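Mandelate racemase/muconate lactonizing protein (Thermobispora bispora, PDB 3VC5) probably catalyses the magnesium-dependent dehydration of D-glucarate to 5-dehydro-4-deoxy-D-glucarate, the first step of D-glucarate breakdown. Local coordinates at residues Glu27-Pro32 against Ile55-Thr60. Numbering follows the deposited sequence.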
loop_
_atom_site.group_PDB
_atom_site.type_symbol
_atom_site.label_atom_id
_atom_site.label_comp_id
_atom_site.label_asym_id
_atom_site.label_seq_id
_atom_site.Cartn_x
_atom_site.Cartn_y
_atom_site.Cartn_z
ATOM N N GLU A 27 -6.493 27.089 -8.474
ATOM C CA GLU A 27 -5.708 27.889 -7.528
ATOM C C GLU A 27 -5.535 27.120 -6.220
ATOM O O GLU A 27 -6.322 26.209 -5.907
ATOM C CB GLU A 27 -6.308 29.291 -7.297
ATOM C CG GLU A 27 -7.445 29.324 -6.317
ATOM C CD GLU A 27 -8.042 30.719 -6.104
ATOM O OE1 GLU A 27 -7.551 31.490 -5.241
ATOM O OE2 GLU A 27 -9.031 31.033 -6.789
ATOM N N VAL A 28 -4.497 27.473 -5.468
ATOM C CA VAL A 28 -4.227 26.810 -4.195
ATOM C C VAL A 28 -3.922 27.923 -3.205
ATOM O O VAL A 28 -2.970 28.697 -3.394
ATOM C CB VAL A 28 -3.047 25.817 -4.286
ATOM C CG1 VAL A 28 -2.852 25.121 -2.925
ATOM C CG2 VAL A 28 -3.320 24.771 -5.381
ATOM N N ARG A 29 -4.783 28.058 -2.199
ATOM C CA ARG A 29 -4.653 29.121 -1.218
ATOM C C ARG A 29 -3.905 28.573 -0.026
ATOM O O ARG A 29 -4.239 27.497 0.470
ATOM C CB ARG A 29 -6.050 29.564 -0.787
ATOM C CG ARG A 29 -6.896 30.014 -1.972
ATOM C CD ARG A 29 -8.400 30.112 -1.578
ATOM N NE ARG A 29 -9.194 30.560 -2.726
ATOM C CZ ARG A 29 -10.514 30.426 -2.834
ATOM N NH1 ARG A 29 -11.213 29.801 -1.885
ATOM N NH2 ARG A 29 -11.136 30.891 -3.920
ATOM N N VAL A 30 -2.887 29.297 0.415
ATOM C CA VAL A 30 -2.056 28.848 1.519
ATOM C C VAL A 30 -2.094 29.894 2.617
ATOM O O VAL A 30 -1.743 31.044 2.380
ATOM C CB VAL A 30 -0.586 28.621 1.059
ATOM C CG1 VAL A 30 0.271 28.213 2.280
ATOM C CG2 VAL A 30 -0.518 27.565 -0.051
ATOM N N THR A 31 -2.543 29.488 3.813
ATOM C CA THR A 31 -2.762 30.408 4.928
ATOM C C THR A 31 -2.118 29.945 6.229
ATOM O O THR A 31 -2.586 28.973 6.838
ATOM C CB THR A 31 -4.278 30.599 5.173
ATOM O OG1 THR A 31 -4.908 30.919 3.922
ATOM C CG2 THR A 31 -4.539 31.743 6.189
ATOM N N PRO A 32 -1.051 30.638 6.671
ATOM C CA PRO A 32 -0.490 30.242 7.965
ATOM C C PRO A 32 -1.404 30.735 9.079
ATOM O O PRO A 32 -1.997 31.824 8.971
ATOM C CB PRO A 32 0.874 30.944 7.985
ATOM C CG PRO A 32 0.653 32.217 7.114
ATOM C CD PRO A 32 -0.348 31.792 6.059
ATOM N N ILE A 55 -2.832 26.163 6.669
ATOM C CA ILE A 55 -4.039 25.666 6.040
ATOM C C ILE A 55 -3.939 25.797 4.525
ATOM O O ILE A 55 -3.561 26.844 3.998
ATOM C CB ILE A 55 -5.271 26.441 6.555
ATOM C CG1 ILE A 55 -5.267 26.408 8.089
ATOM C CG2 ILE A 55 -6.554 25.904 5.933
ATOM C CD1 ILE A 55 -5.271 25.058 8.728
ATOM N N VAL A 56 -4.292 24.725 3.831
ATOM C CA VAL A 56 -4.286 24.750 2.374
ATOM C C VAL A 56 -5.687 24.530 1.821
ATOM O O VAL A 56 -6.411 23.648 2.278
ATOM C CB VAL A 56 -3.346 23.614 1.830
ATOM C CG1 VAL A 56 -3.510 23.426 0.323
ATOM C CG2 VAL A 56 -1.906 23.923 2.208
ATOM N N GLU A 57 -6.072 25.331 0.823
ATOM C CA GLU A 57 -7.349 25.120 0.171
ATOM C C GLU A 57 -7.140 25.039 -1.327
ATOM O O GLU A 57 -6.669 26.013 -1.942
ATOM C CB GLU A 57 -8.348 26.248 0.519
ATOM C CG GLU A 57 -9.744 25.981 -0.074
ATOM C CD GLU A 57 -10.780 27.028 0.299
ATOM O OE1 GLU A 57 -10.416 28.226 0.459
ATOM O OE2 GLU A 57 -11.973 26.647 0.417
ATOM N N VAL A 58 -7.470 23.882 -1.909
ATOM C CA VAL A 58 -7.309 23.653 -3.335
ATOM C C VAL A 58 -8.650 23.925 -3.978
ATOM O O VAL A 58 -9.677 23.467 -3.476
ATOM C CB VAL A 58 -6.850 22.170 -3.627
ATOM C CG1 VAL A 58 -6.880 21.891 -5.145
ATOM C CG2 VAL A 58 -5.443 21.930 -3.055
ATOM N N VAL A 59 -8.645 24.664 -5.087
ATOM C CA VAL A 59 -9.875 25.014 -5.791
ATOM C C VAL A 59 -9.748 24.562 -7.246
ATOM O O VAL A 59 -8.785 24.921 -7.929
ATOM C CB VAL A 59 -10.140 26.531 -5.779
ATOM C CG1 VAL A 59 -11.550 26.828 -6.288
ATOM C CG2 VAL A 59 -9.942 27.114 -4.352
ATOM N N THR A 60 -10.710 23.777 -7.706
ATOM C CA THR A 60 -10.740 23.338 -9.098
ATOM C C THR A 60 -11.319 24.392 -10.030
ATOM O O THR A 60 -11.937 25.393 -9.592
ATOM C CB THR A 60 -11.555 22.035 -9.273
ATOM O OG1 THR A 60 -12.951 22.314 -9.101
ATOM C CG2 THR A 60 -11.113 20.970 -8.246
HETATM O O HOH W 1 -5.841 28.692 2.814
#
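Arg29 and Glu57 face each other as a hydrogen-bonded pair of two antiparallel strands, and their side chains run alongside one another from the same face of the sheet. The backbone ladder takes six hydrogen bonds, two each at Glu27-Val59, Arg29-Glu57 and Thr31-Ile55; Arg29 N to Glu57 O, at 2.8 Å, is typical. Arginine suits its place because one flat cation can serve two acids. With CG anti to its own carbonyl carbon (chi1 -57°) and the chain extended to NE, Arg29 makes a salt bridge from NH1 to Glu57 OE1 at 2.9 Å and another from NE to Glu27 OE1 at 3.1 Å. Both oxygens sit at the guanidinium's edge, yet each is met from above its carboxylate plane; the Arg29 and Glu57 planes stand 74° apart. Val59 CG2 covers the centre of one guanidinium face, 3.7 Å from Arg29 CZ, and valine suits that spot, its methyl giving the cation an apolar lid without competing for its N-H groups. Putting alanine in place of Arg29 would probably cost Glu27 its cationic partner, leave Glu57 to Arg403 alone and uncover the Val59 methyl. Beside this network, a water 2.7 Å from Thr31 OG1 donates to Ile55 O, so the threonine hydroxyl is tied to the neighbouring strand. Valines occupy the other face, where compact beta-branched side chains fit an extended backbone: Val28 CG1 meets Val56 CG1 at 3.7 Å and Val58 CG2 at 4.1 Å. These strands form part of the three-stranded antiparallel sheet of the enolase-superfamily N-terminal domain, with 50-60 in the middle, also bonded to strand 65-71. Helices 74-85 and 123-146 pack on the valine face; helix 403-415 lies against the Arg29 face, where its Arg403 forms a second salt bridge with Glu57.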